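Local coordinates for protein endo-alpha-mannosidase (PDB 4ACZ) that probably hydrolyses internal alpha-1,2-mannosidic bonds of mannose-rich glycans as a glycoside hydrolase of family 99, at residues 187-192 with 221-226; 202-207 with 239-244; 159-164 with 196-201. All coordinates share one frame; numbering follows the deposited sequence.

Contact 1: residues 187-192 with 221-226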
ATOM      1  N   LYS B 187     -14.621  -6.689 -11.553  1.00 19.01           N
ATOM      2  CA  LYS B 187     -14.438  -7.355 -10.238  1.00 18.83           C
ATOM      3  C   LYS B 187     -13.679  -6.519  -9.210  1.00 17.69           C
ATOM      4  O   LYS B 187     -12.764  -5.772  -9.578  1.00 17.95           O
ATOM      5  CB  LYS B 187     -13.754  -8.718 -10.428  1.00 20.05           C
ATOM      6  CG  LYS B 187     -14.701  -9.813 -10.988  1.00 21.71           C
ATOM      7  CD  LYS B 187     -13.975 -11.151 -11.282  1.00 21.89           C
ATOM      8  CE  LYS B 187     -13.230 -11.092 -12.613  1.00 22.07           C
ATOM      9  NZ  LYS B 187     -12.652 -12.430 -12.971  1.00 22.36           N
ATOM     10  N   PRO B 188     -14.057  -6.635  -7.916  1.00 16.80           N
ATOM     11  CA  PRO B 188     -13.270  -6.051  -6.834  1.00 16.49           C
ATOM     12  C   PRO B 188     -11.875  -6.647  -6.829  1.00 16.70           C
ATOM     13  O   PRO B 188     -11.688  -7.777  -7.270  1.00 15.71           O
ATOM     14  CB  PRO B 188     -13.989  -6.524  -5.551  1.00 17.06           C
ATOM     15  CG  PRO B 188     -15.315  -7.034  -5.975  1.00 17.60           C
ATOM     16  CD  PRO B 188     -15.174  -7.470  -7.412  1.00 16.69           C
ATOM     17  N   LEU B 189     -10.908  -5.886  -6.329  1.00 17.20           N
ATOM     18  CA  LEU B 189      -9.514  -6.307  -6.297  1.00 17.45           C
ATOM     19  C   LEU B 189      -9.016  -6.299  -4.859  1.00 16.74           C
ATOM     20  O   LEU B 189      -9.174  -5.302  -4.173  1.00 16.07           O
ATOM     21  CB  LEU B 189      -8.687  -5.335  -7.138  1.00 19.28           C
ATOM     22  CG  LEU B 189      -7.216  -5.634  -7.394  1.00 20.49           C
ATOM     23  CD1 LEU B 189      -7.048  -6.328  -8.704  1.00 21.83           C
ATOM     24  CD2 LEU B 189      -6.473  -4.318  -7.472  1.00 22.03           C
ATOM     25  N   PHE B 190      -8.432  -7.408  -4.398  1.00 15.88           N
ATOM     26  CA  PHE B 190      -7.897  -7.463  -3.032  1.00 15.76           C
ATOM     27  C   PHE B 190      -6.421  -7.789  -3.041  1.00 15.27           C
ATOM     28  O   PHE B 190      -6.008  -8.758  -3.667  1.00 15.94           O
ATOM     29  CB  PHE B 190      -8.630  -8.514  -2.176  1.00 15.58           C
ATOM     30  CG  PHE B 190     -10.069  -8.177  -1.878  1.00 16.15           C
ATOM     31  CD1 PHE B 190     -11.083  -8.552  -2.757  1.00 16.29           C
ATOM     32  CD2 PHE B 190     -10.415  -7.489  -0.707  1.00 16.61           C
ATOM     33  CE1 PHE B 190     -12.424  -8.238  -2.490  1.00 16.34           C
ATOM     34  CE2 PHE B 190     -11.750  -7.171  -0.423  1.00 16.24           C
ATOM     35  CZ  PHE B 190     -12.762  -7.556  -1.309  1.00 16.28           C
ATOM     36  N   PHE B 191      -5.627  -6.982  -2.344  1.00 14.92           N
ATOM     37  CA  PHE B 191      -4.236  -7.338  -2.052  1.00 14.39           C
ATOM     38  C   PHE B 191      -4.171  -8.090  -0.740  1.00 14.15           C
ATOM     39  O   PHE B 191      -4.897  -7.765   0.197  1.00 14.07           O
ATOM     40  CB  PHE B 191      -3.357  -6.103  -1.988  1.00 13.72           C
ATOM     41  CG  PHE B 191      -3.230  -5.384  -3.291  1.00 13.71           C
ATOM     42  CD1 PHE B 191      -2.225  -5.733  -4.194  1.00 13.43           C
ATOM     43  CD2 PHE B 191      -4.124  -4.360  -3.627  1.00 13.82           C
ATOM     44  CE1 PHE B 191      -2.092  -5.068  -5.411  1.00 13.24           C
ATOM     45  CE2 PHE B 191      -3.999  -3.672  -4.855  1.00 13.84           C
ATOM     46  CZ  PHE B 191      -2.992  -4.031  -5.748  1.00 13.50           C
ATOM     47  N   ILE B 192      -3.315  -9.104  -0.672  1.00 14.33           N
ATOM     48  CA  ILE B 192      -3.216  -9.907   0.541  1.00 14.60           C
ATOM     49  C   ILE B 192      -1.762  -9.967   0.973  1.00 14.89           C
ATOM     50  O   ILE B 192      -0.955 -10.726   0.402  1.00 14.16           O
ATOM     51  CB  ILE B 192      -3.784 -11.342   0.392  1.00 14.96           C
ATOM     52  CG1 ILE B 192      -5.249 -11.315  -0.063  1.00 15.15           C
ATOM     53  CG2 ILE B 192      -3.654 -12.105   1.745  1.00 14.56           C
ATOM     54  CD1 ILE B 192      -5.736 -12.645  -0.662  1.00 14.91           C
ATOM     55  N   ASP B 221     -16.905 -12.990  -5.290  1.00 19.01           N
ATOM     56  CA  ASP B 221     -15.744 -13.258  -6.142  1.00 18.49           C
ATOM     57  C   ASP B 221     -15.014 -11.947  -6.413  1.00 18.45           C
ATOM     58  O   ASP B 221     -15.563 -10.858  -6.221  1.00 19.24           O
ATOM     59  CB  ASP B 221     -16.186 -13.970  -7.435  1.00 18.46           C
ATOM     60  CG  ASP B 221     -15.067 -14.794  -8.078  1.00 18.54           C
ATOM     61  OD1 ASP B 221     -13.879 -14.622  -7.728  1.00 17.61           O
ATOM     62  OD2 ASP B 221     -15.386 -15.621  -8.962  1.00 18.30           O
ATOM     63  N   GLY B 222     -13.773 -12.043  -6.863  1.00 18.13           N
ATOM     64  CA  GLY B 222     -12.948 -10.860  -7.031  1.00 18.51           C
ATOM     65  C   GLY B 222     -11.647 -11.265  -7.672  1.00 17.90           C
ATOM     66  O   GLY B 222     -11.517 -12.400  -8.139  1.00 17.91           O
ATOM     67  N   LEU B 223     -10.708 -10.322  -7.721  1.00 16.91           N
ATOM     68  CA  LEU B 223      -9.357 -10.614  -8.131  1.00 16.96           C
ATOM     69  C   LEU B 223      -8.501 -10.544  -6.883  1.00 17.08           C
ATOM     70  O   LEU B 223      -8.412  -9.503  -6.221  1.00 17.74           O
ATOM     71  CB  LEU B 223      -8.872  -9.626  -9.194  1.00 17.04           C
ATOM     72  CG  LEU B 223      -9.595  -9.706 -10.553  1.00 17.97           C
ATOM     73  CD1 LEU B 223      -9.497  -8.381 -11.309  1.00 16.59           C
ATOM     74  CD2 LEU B 223      -9.090 -10.879 -11.423  1.00 17.61           C
ATOM     75  N   PHE B 224      -7.877 -11.664  -6.548  1.00 17.08           N
ATOM     76  CA  PHE B 224      -7.115 -11.759  -5.320  1.00 16.20           C
ATOM     77  C   PHE B 224      -5.647 -11.861  -5.613  1.00 16.14           C
ATOM     78  O   PHE B 224      -5.191 -12.797  -6.299  1.00 15.86           O
ATOM     79  CB  PHE B 224      -7.613 -12.944  -4.508  1.00 17.51           C
ATOM     80  CG  PHE B 224      -9.087 -12.876  -4.225  1.00 17.47           C
ATOM     81  CD1 PHE B 224      -9.559 -12.120  -3.151  1.00 17.20           C
ATOM     82  CD2 PHE B 224      -9.995 -13.529  -5.059  1.00 17.37           C
ATOM     83  CE1 PHE B 224     -10.918 -12.024  -2.897  1.00 17.27           C
ATOM     84  CE2 PHE B 224     -11.358 -13.450  -4.816  1.00 18.09           C
ATOM     85  CZ  PHE B 224     -11.827 -12.692  -3.731  1.00 17.52           C
ATOM     86  N   ILE B 225      -4.921 -10.887  -5.063  1.00 14.97           N
ATOM     87  CA  ILE B 225      -3.532 -10.637  -5.382  1.00 14.71           C
ATOM     88  C   ILE B 225      -2.627 -10.907  -4.188  1.00 14.96           C
ATOM     89  O   ILE B 225      -2.618 -10.138  -3.212  1.00 14.83           O
ATOM     90  CB  ILE B 225      -3.323  -9.157  -5.847  1.00 14.14           C
ATOM     91  CG1 ILE B 225      -4.410  -8.718  -6.858  1.00 13.63           C
ATOM     92  CG2 ILE B 225      -1.880  -8.928  -6.294  1.00 13.58           C
ATOM     93  CD1 ILE B 225      -4.509  -9.556  -8.163  1.00 13.19           C
ATOM     94  N   GLY B 226      -1.833 -11.974  -4.297  1.00 14.99           N
ATOM     95  CA  GLY B 226      -0.957 -12.396  -3.204  1.00 16.03           C
ATOM     96  C   GLY B 226       0.414 -11.756  -3.250  1.00 16.26           C
ATOM     97  O   GLY B 226       0.883 -11.367  -4.311  1.00 16.29           O
TER
HETATM   98  O   HOH W   1     -11.699 -13.741 -10.683  1.00 23.87           O

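Contact 2: residues 202-207 with 239-244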
ATOM      1  N   GLU B 202      -4.336 -24.290   1.596  1.00 21.78           N
ATOM      2  CA  GLU B 202      -5.342 -23.680   2.448  1.00 21.96           C
ATOM      3  C   GLU B 202      -6.061 -22.552   1.721  1.00 20.32           C
ATOM      4  O   GLU B 202      -7.292 -22.459   1.770  1.00 18.97           O
ATOM      5  CB  GLU B 202      -4.715 -23.174   3.755  1.00 25.07           C
ATOM      6  CG  GLU B 202      -4.362 -24.286   4.755  1.00 28.43           C
ATOM      7  CD  GLU B 202      -5.562 -25.140   5.107  1.00 30.71           C
ATOM      8  OE1 GLU B 202      -6.617 -24.583   5.467  1.00 34.10           O
ATOM      9  OE2 GLU B 202      -5.455 -26.371   5.007  1.00 34.35           O
ATOM     10  N   TRP B 203      -5.290 -21.701   1.043  1.00 19.08           N
ATOM     11  CA  TRP B 203      -5.863 -20.696   0.144  1.00 18.72           C
ATOM     12  C   TRP B 203      -6.827 -21.321  -0.888  1.00 18.55           C
ATOM     13  O   TRP B 203      -7.867 -20.749  -1.170  1.00 18.82           O
ATOM     14  CB  TRP B 203      -4.759 -19.897  -0.558  1.00 17.90           C
ATOM     15  CG  TRP B 203      -4.077 -18.863   0.298  1.00 17.02           C
ATOM     16  CD1 TRP B 203      -2.740 -18.761   0.545  1.00 17.24           C
ATOM     17  CD2 TRP B 203      -4.695 -17.774   0.999  1.00 17.55           C
ATOM     18  NE1 TRP B 203      -2.484 -17.680   1.359  1.00 16.81           N
ATOM     19  CE2 TRP B 203      -3.667 -17.053   1.645  1.00 17.19           C
ATOM     20  CE3 TRP B 203      -6.024 -17.323   1.132  1.00 17.37           C
ATOM     21  CZ2 TRP B 203      -3.922 -15.911   2.420  1.00 17.01           C
ATOM     22  CZ3 TRP B 203      -6.268 -16.181   1.915  1.00 16.80           C
ATOM     23  CH2 TRP B 203      -5.227 -15.503   2.547  1.00 16.61           C
ATOM     24  N   ALA B 204      -6.484 -22.501  -1.410  1.00 19.14           N
ATOM     25  CA  ALA B 204      -7.297 -23.188  -2.425  1.00 19.71           C
ATOM     26  C   ALA B 204      -8.705 -23.576  -1.960  1.00 20.12           C
ATOM     27  O   ALA B 204      -9.598 -23.713  -2.791  1.00 19.85           O
ATOM     28  CB  ALA B 204      -6.557 -24.402  -3.014  1.00 19.88           C
ATOM     29  N   LYS B 205      -8.923 -23.711  -0.645  1.00 20.17           N
ATOM     30  CA  LYS B 205     -10.290 -23.922  -0.140  1.00 21.11           C
ATOM     31  C   LYS B 205     -11.170 -22.702  -0.405  1.00 20.78           C
ATOM     32  O   LYS B 205     -12.380 -22.827  -0.585  1.00 21.34           O
ATOM     33  CB  LYS B 205     -10.293 -24.251   1.353  1.00 23.12           C
ATOM     34  CG  LYS B 205      -9.642 -25.593   1.677  1.00 25.69           C
ATOM     35  CD  LYS B 205      -9.373 -25.746   3.157  1.00 27.03           C
ATOM     36  CE  LYS B 205      -8.601 -27.042   3.423  1.00 29.19           C
ATOM     37  NZ  LYS B 205      -8.834 -27.488   4.839  1.00 32.67           N
ATOM     38  N   LEU B 206     -10.535 -21.532  -0.424  1.00 19.40           N
ATOM     39  CA  LEU B 206     -11.185 -20.251  -0.675  1.00 18.89           C
ATOM     40  C   LEU B 206     -11.171 -19.863  -2.172  1.00 18.66           C
ATOM     41  O   LEU B 206     -12.146 -19.311  -2.678  1.00 18.96           O
ATOM     42  CB  LEU B 206     -10.498 -19.148   0.169  1.00 18.05           C
ATOM     43  CG  LEU B 206     -11.103 -17.741   0.194  1.00 17.86           C
ATOM     44  CD1 LEU B 206     -12.522 -17.782   0.756  1.00 17.40           C
ATOM     45  CD2 LEU B 206     -10.245 -16.781   1.027  1.00 17.59           C
ATOM     46  N   PHE B 207     -10.072 -20.130  -2.873  1.00 18.21           N
ATOM     47  CA  PHE B 207      -9.908 -19.561  -4.219  1.00 18.82           C
ATOM     48  C   PHE B 207     -10.067 -20.522  -5.398  1.00 19.70           C
ATOM     49  O   PHE B 207     -10.315 -20.071  -6.512  1.00 19.48           O
ATOM     50  CB  PHE B 207      -8.616 -18.712  -4.335  1.00 18.00           C
ATOM     51  CG  PHE B 207      -8.574 -17.516  -3.397  1.00 18.07           C
ATOM     52  CD1 PHE B 207      -9.658 -16.652  -3.284  1.00 18.76           C
ATOM     53  CD2 PHE B 207      -7.437 -17.246  -2.644  1.00 17.79           C
ATOM     54  CE1 PHE B 207      -9.619 -15.543  -2.410  1.00 18.44           C
ATOM     55  CE2 PHE B 207      -7.386 -16.156  -1.775  1.00 17.79           C
ATOM     56  CZ  PHE B 207      -8.469 -15.297  -1.661  1.00 18.23           C
ATOM     57  N   THR B 239      -1.010 -22.569  -7.281  1.00 22.61           N
ATOM     58  CA  THR B 239      -1.553 -23.560  -6.352  1.00 23.20           C
ATOM     59  C   THR B 239      -2.579 -22.927  -5.427  1.00 21.57           C
ATOM     60  O   THR B 239      -3.590 -23.539  -5.110  1.00 20.33           O
ATOM     61  CB  THR B 239      -0.433 -24.222  -5.513  1.00 24.44           C
ATOM     62  OG1 THR B 239       0.660 -24.582  -6.373  1.00 24.94           O
ATOM     63  CG2 THR B 239      -0.963 -25.484  -4.793  1.00 25.00           C
ATOM     64  N   ALA B 240      -2.326 -21.685  -5.015  1.00 20.97           N
ATOM     65  CA  ALA B 240      -3.265 -20.955  -4.153  1.00 20.22           C
ATOM     66  C   ALA B 240      -4.538 -20.560  -4.898  1.00 19.21           C
ATOM     67  O   ALA B 240      -5.560 -20.229  -4.279  1.00 18.92           O
ATOM     68  CB  ALA B 240      -2.587 -19.710  -3.526  1.00 20.13           C
ATOM     69  N   CYS B 241      -4.469 -20.607  -6.224  1.00 19.08           N
ATOM     70  CA  CYS B 241      -5.580 -20.210  -7.089  1.00 19.91           C
ATOM     71  C   CYS B 241      -5.865 -18.712  -6.980  1.00 19.29           C
ATOM     72  O   CYS B 241      -7.000 -18.277  -7.163  1.00 19.48           O
ATOM     73  CB  CYS B 241      -6.848 -21.033  -6.795  1.00 21.08           C
ATOM     74  SG  CYS B 241      -6.695 -22.813  -7.184  1.00 23.68           S
ATOM     75  N   MET B 242      -4.830 -17.929  -6.683  1.00 18.66           N
ATOM     76  CA  MET B 242      -4.969 -16.470  -6.720  1.00 18.47           C
ATOM     77  C   MET B 242      -4.867 -15.973  -8.156  1.00 17.73           C
ATOM     78  O   MET B 242      -4.426 -16.705  -9.041  1.00 18.56           O
ATOM     79  CB  MET B 242      -3.917 -15.792  -5.844  1.00 18.77           C
ATOM     80  CG  MET B 242      -4.110 -16.020  -4.366  1.00 19.83           C
ATOM     81  SD  MET B 242      -2.573 -15.740  -3.466  1.00 23.00           S
ATOM     82  CE  MET B 242      -3.232 -15.821  -1.792  1.00 20.75           C
ATOM     83  N   ASP B 243      -5.264 -14.718  -8.360  1.00 16.22           N
ATOM     84  CA  ASP B 243      -5.451 -14.137  -9.674  1.00 16.26           C
ATOM     85  C   ASP B 243      -4.224 -13.364 -10.121  1.00 15.73           C
ATOM     86  O   ASP B 243      -4.068 -13.050 -11.304  1.00 15.33           O
ATOM     87  CB  ASP B 243      -6.651 -13.205  -9.652  1.00 16.11           C
ATOM     88  CG  ASP B 243      -7.931 -13.937  -9.312  1.00 16.84           C
ATOM     89  OD1 ASP B 243      -8.476 -14.583 -10.216  1.00 17.21           O
ATOM     90  OD2 ASP B 243      -8.378 -13.881  -8.146  1.00 16.59           O
ATOM     91  N   GLY B 244      -3.370 -13.039  -9.164  1.00 14.83           N
ATOM     92  CA  GLY B 244      -2.171 -12.274  -9.460  1.00 15.09           C
ATOM     93  C   GLY B 244      -1.230 -12.142  -8.294  1.00 14.63           C
ATOM     94  O   GLY B 244      -1.467 -12.715  -7.228  1.00 14.49           O
TER

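Contact 3: residues 159-164 with 196-201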
ATOM      1  N   ARG B 159      -6.098 -14.468  11.228  1.00 21.76           N
ATOM      2  CA  ARG B 159      -6.310 -14.544   9.786  1.00 20.13           C
ATOM      3  C   ARG B 159      -6.153 -15.983   9.306  1.00 20.02           C
ATOM      4  O   ARG B 159      -5.161 -16.642   9.577  1.00 20.02           O
ATOM      5  CB  ARG B 159      -5.387 -13.584   9.016  1.00 19.39           C
ATOM      6  CG  ARG B 159      -5.775 -13.413   7.535  1.00 18.78           C
ATOM      7  CD  ARG B 159      -4.886 -12.412   6.819  1.00 16.90           C
ATOM      8  NE  ARG B 159      -3.551 -12.953   6.557  1.00 16.71           N
ATOM      9  CZ  ARG B 159      -2.654 -12.353   5.783  1.00 16.35           C
ATOM     10  NH1 ARG B 159      -2.953 -11.186   5.226  1.00 15.55           N
ATOM     11  NH2 ARG B 159      -1.465 -12.904   5.579  1.00 16.22           N
ATOM     12  N   SER B 160      -7.167 -16.474   8.606  1.00 20.10           N
ATOM     13  CA  SER B 160      -7.137 -17.818   8.064  1.00 20.12           C
ATOM     14  C   SER B 160      -8.032 -17.743   6.845  1.00 19.67           C
ATOM     15  O   SER B 160      -8.697 -16.724   6.656  1.00 20.85           O
ATOM     16  CB  SER B 160      -7.717 -18.804   9.094  1.00 19.54           C
ATOM     17  OG  SER B 160      -9.101 -18.568   9.231  1.00 19.31           O
ATOM     18  N   PRO B 161      -8.086 -18.808   6.025  1.00 20.24           N
ATOM     19  CA  PRO B 161      -9.013 -18.749   4.886  1.00 20.44           C
ATOM     20  C   PRO B 161     -10.456 -18.431   5.277  1.00 20.66           C
ATOM     21  O   PRO B 161     -11.129 -17.666   4.564  1.00 19.53           O
ATOM     22  CB  PRO B 161      -8.908 -20.142   4.282  1.00 20.26           C
ATOM     23  CG  PRO B 161      -7.519 -20.560   4.588  1.00 20.20           C
ATOM     24  CD  PRO B 161      -7.284 -20.043   5.996  1.00 20.46           C
ATOM     25  N   GLN B 162     -10.929 -18.998   6.392  1.00 21.73           N
ATOM     26  CA  GLN B 162     -12.292 -18.721   6.854  1.00 22.55           C
ATOM     27  C   GLN B 162     -12.481 -17.263   7.251  1.00 20.92           C
ATOM     28  O   GLN B 162     -13.476 -16.640   6.876  1.00 21.15           O
ATOM     29  CB  GLN B 162     -12.703 -19.652   8.015  1.00 24.73           C
ATOM     30  CG  GLN B 162     -14.034 -19.253   8.708  1.00 27.40           C
ATOM     31  CD  GLN B 162     -15.242 -19.252   7.754  1.00 31.07           C
ATOM     32  OE1 GLN B 162     -15.357 -20.118   6.878  1.00 32.70           O
ATOM     33  NE2 GLN B 162     -16.148 -18.276   7.927  1.00 30.92           N
ATOM     34  N   THR B 163     -11.541 -16.718   8.025  1.00 20.81           N
ATOM     35  CA  THR B 163     -11.667 -15.327   8.465  1.00 19.11           C
ATOM     36  C   THR B 163     -11.441 -14.337   7.312  1.00 18.52           C
ATOM     37  O   THR B 163     -12.087 -13.295   7.264  1.00 18.20           O
ATOM     38  CB  THR B 163     -10.795 -14.975   9.720  1.00 19.50           C
ATOM     39  OG1 THR B 163      -9.406 -15.213   9.448  1.00 19.65           O
ATOM     40  CG2 THR B 163     -11.260 -15.805  10.967  1.00 18.53           C
ATOM     41  N   VAL B 164     -10.555 -14.675   6.372  1.00 17.79           N
ATOM     42  CA  VAL B 164     -10.445 -13.876   5.137  1.00 17.13           C
ATOM     43  C   VAL B 164     -11.778 -13.872   4.408  1.00 17.73           C
ATOM     44  O   VAL B 164     -12.250 -12.812   3.980  1.00 17.98           O
ATOM     45  CB  VAL B 164      -9.282 -14.338   4.214  1.00 16.53           C
ATOM     46  CG1 VAL B 164      -9.334 -13.635   2.827  1.00 15.56           C
ATOM     47  CG2 VAL B 164      -7.971 -14.064   4.896  1.00 15.49           C
ATOM     48  N   TYR B 196       1.876 -15.683   2.068  1.00 23.43           N
ATOM     49  CA  TYR B 196       2.665 -16.903   2.301  1.00 26.40           C
ATOM     50  C   TYR B 196       2.471 -17.510   3.699  1.00 25.64           C
ATOM     51  O   TYR B 196       2.710 -18.695   3.879  1.00 24.79           O
ATOM     52  CB  TYR B 196       4.165 -16.665   2.030  1.00 29.27           C
ATOM     53  CG  TYR B 196       4.947 -16.211   3.244  1.00 31.39           C
ATOM     54  CD1 TYR B 196       4.816 -14.911   3.747  1.00 32.74           C
ATOM     55  CD2 TYR B 196       5.808 -17.091   3.902  1.00 34.24           C
ATOM     56  CE1 TYR B 196       5.531 -14.493   4.867  1.00 34.58           C
ATOM     57  CE2 TYR B 196       6.531 -16.690   5.030  1.00 36.92           C
ATOM     58  CZ  TYR B 196       6.389 -15.391   5.510  1.00 38.22           C
ATOM     59  OH  TYR B 196       7.102 -15.006   6.632  1.00 41.11           O
ATOM     60  N   LEU B 197       2.057 -16.700   4.679  1.00 24.39           N
ATOM     61  CA  LEU B 197       1.777 -17.198   6.051  1.00 23.31           C
ATOM     62  C   LEU B 197       0.669 -18.264   6.123  1.00 22.92           C
ATOM     63  O   LEU B 197       0.508 -18.956   7.134  1.00 24.93           O
ATOM     64  CB  LEU B 197       1.427 -16.032   7.002  1.00 21.75           C
ATOM     65  CG  LEU B 197       2.588 -15.109   7.363  1.00 21.53           C
ATOM     66  CD1 LEU B 197       2.102 -13.925   8.183  1.00 20.59           C
ATOM     67  CD2 LEU B 197       3.650 -15.892   8.122  1.00 21.94           C
ATOM     68  N   ILE B 198      -0.109 -18.367   5.062  1.00 21.70           N
ATOM     69  CA  ILE B 198      -1.165 -19.363   4.956  1.00 21.06           C
ATOM     70  C   ILE B 198      -0.782 -20.225   3.755  1.00 21.35           C
ATOM     71  O   ILE B 198      -0.412 -19.694   2.699  1.00 20.04           O
ATOM     72  CB  ILE B 198      -2.525 -18.668   4.773  1.00 20.54           C
ATOM     73  CG1 ILE B 198      -2.949 -17.994   6.098  1.00 20.56           C
ATOM     74  CG2 ILE B 198      -3.589 -19.632   4.270  1.00 20.44           C
ATOM     75  CD1 ILE B 198      -4.038 -16.967   5.941  1.00 19.40           C
ATOM     76  N   LYS B 199      -0.824 -21.544   3.932  1.00 21.86           N
ATOM     77  CA  LYS B 199      -0.362 -22.486   2.899  1.00 23.98           C
ATOM     78  C   LYS B 199      -1.217 -22.415   1.627  1.00 22.63           C
ATOM     79  O   LYS B 199      -2.440 -22.247   1.713  1.00 23.02           O
ATOM     80  CB  LYS B 199      -0.373 -23.928   3.440  1.00 27.29           C
ATOM     81  CG  LYS B 199       0.333 -24.141   4.797  1.00 31.08           C
ATOM     82  CD  LYS B 199       1.857 -24.048   4.713  1.00 33.72           C
ATOM     83  CE  LYS B 199       2.498 -25.356   4.229  1.00 38.20           C
ATOM     84  NZ  LYS B 199       2.674 -25.398   2.741  1.00 38.42           N
ATOM     85  N   PRO B 200      -0.584 -22.550   0.446  1.00 21.44           N
ATOM     86  CA  PRO B 200      -1.333 -22.517  -0.815  1.00 20.90           C
ATOM     87  C   PRO B 200      -2.545 -23.477  -0.869  1.00 22.26           C
ATOM     88  O   PRO B 200      -3.585 -23.121  -1.439  1.00 23.29           O
ATOM     89  CB  PRO B 200      -0.280 -22.905  -1.859  1.00 20.57           C
ATOM     90  CG  PRO B 200       1.010 -22.458  -1.271  1.00 20.61           C
ATOM     91  CD  PRO B 200       0.873 -22.668   0.218  1.00 21.12           C
ATOM     92  N   ALA B 201      -2.424 -24.658  -0.265  1.00 21.33           N
ATOM     93  CA  ALA B 201      -3.508 -25.630  -0.245  1.00 21.64           C
ATOM     94  C   ALA B 201      -4.650 -25.157   0.632  1.00 22.26           C
ATOM     95  O   ALA B 201      -5.797 -25.571   0.430  1.00 23.07           O
ATOM     96  CB  ALA B 201      -3.010 -27.032   0.202  1.00 21.09           C
TER

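Contact 1: residues 187-192 with 221-226
D221 and P188 meet where the chain enters two neighbouring strands of a (beta/alpha)8 barrel, the D221 carbonyl oxygen resting 3.6 Å from P188 CD. Strands 189-192 and 223-226 run parallel and, with helix 200-207 between them in the chain, make a beta-alpha-beta crossover unit. The D221 carboxylate turns back on its own chain: OD1 takes the N-H of G222 on its anti side, 27° out of the carboxylate plane, and forms a salt bridge with R216, while OD2 accepts from N217 N; holding both oxygens should restrain rotation of the group. At G222 the CA comes within 3.3 Å of P188 O, while the carbonyl oxygen is joined through a water to K187 NZ. L223 starts the regular ladder, its N donating to P188 O and its O accepting from F190 N. L223 shares a face with L189, F191 and I225, on which L189 and F191 also touch I43 of the first barrel strand, and L223 CB lies 3.8 Å from L189 CD1. F224 belongs to the other face, toward helix 161-175, where its ring and that of F190 lie side by side and point the same way. The planes are only 11° apart, but the centroids are separated by 5.5 Å, so overlap is slight; the touching atoms are F224 CE1 and F190 CD1, at 3.5 Å. The F224 N-H turns to D243 instead, on the next strand's side. I225 resumes the ladder with N to F190 O and O to I192 N, and its CG2 lies 3.8 Å from F191 CD1, oblique to the ring, the two side chains pointing the same way. At G226 the backbones still run together, CA standing 4.0 Å from I192 O.

Contact 2: residues 202-207 with 239-244
M242 and W203 make a Met-aromatic contact between helix 200-207 and the residues that leave helix 235-240, two helices on the outer layer of the barrel. The methionine CB packs on F224 O in the barrel wall. CG lies 3.9 Å from CD2 of F207, oblique to that ring. Beyond CG the chain is extended, with chi3 at 171°, which carries SD and then CE to the indole. SD stands above its face, 5.1 Å from the centroid of the five-membered ring. CE settles closer, 3.5 Å from the same centroid and just 3° off the ring normal, a CH-pi contact made almost straight down onto the pyrrole part. On the same side of the indole, A240 CB packs 3.7 Å from W203 CB, and the indole NE1 is held by a hydrogen bond to S195 O. A leucine in place of W203 would probably leave the M242 methyl without its aromatic face and S195 O without this donor. Just before M242, C241 leaves helix 235-240 in a Schellman motif. Its carbonyl oxygen lies 3.3 Å from F207 CB, while A240 O approaches the edge of the F207 ring in its plane. No hydrogen bond spans the two segments, so cohesion here rests on apolar and CH-pi packing; the polar link is indirect, because R216 bonds F207 O through NE and both C241 O and D243 OD2 through NH2.

Contact 3: residues 159-164 with 196-201
The N-terminal end of helix 161-175 meets I198, which projects from the loop that leads out of strand 189-192 toward helix 200-207. I198 carries the contact through both of its branches. The longer one, extended at chi2 (163°), brings CD1 to the backbone just ahead of the helix, 3.8 Å from R159 O and 3.9 Å from S160 CA. CG2, the shorter branch, reaches the proline ring, 4.1 Å from P161 CG, the isoleucine and the proline ring passing with opposed headings. R159 crosses over the same isoleucine: its chain bends at chi3 (74°), so that NE passes 4.1 Å from I198 CD1 and the guanidinium goes on toward L197. There L197 CB meets the guanidinium rim, roughly level with it, and NH2 is hydrogen-bonded to Y193 O, which ties the arginine to the same loop that bears I198. The helix end against which I198 rests is fixed by a capping box. S160 occupies the N-cap position with its CB directed away from I198, and its OG accepts the N-H of T163 at 3.3 Å, a long but nearly straight bond (172°). In return S160 N donates to T163 OG1 at 2.7 Å, and that hydroxyl is also hydrogen-bonded to G158 O. The S160 carbonyl starts the helical series by accepting from V164 N. Both segments follow barrel strands, so the contact joins two adjacent beta-to-alpha connections. P161, first in the helix, touches E202, and V164 a turn later packs on W203 and L206.

Overall arrangement
Chain order gives 159-164 first, which contact 3 closes onto 196-201 across helix 161-175 and strand 189-192. Within that loop lies 187-192, whose partner 221-226 comes later, so contact 1 crosses contact 3. Contact 2 opens at 202-207, after contact 3 has closed, and ends at 239-244 beyond the second strand of contact 1, crossing contact 1 in turn. Contact 1 pairs two neighbouring strands of the barrel wall; the other two bind helix 200-207 and its leading loop to the flanking helices 161-175 and 235-240. W203 packs on I198 and F207 stacks on F224, linking all three contacts.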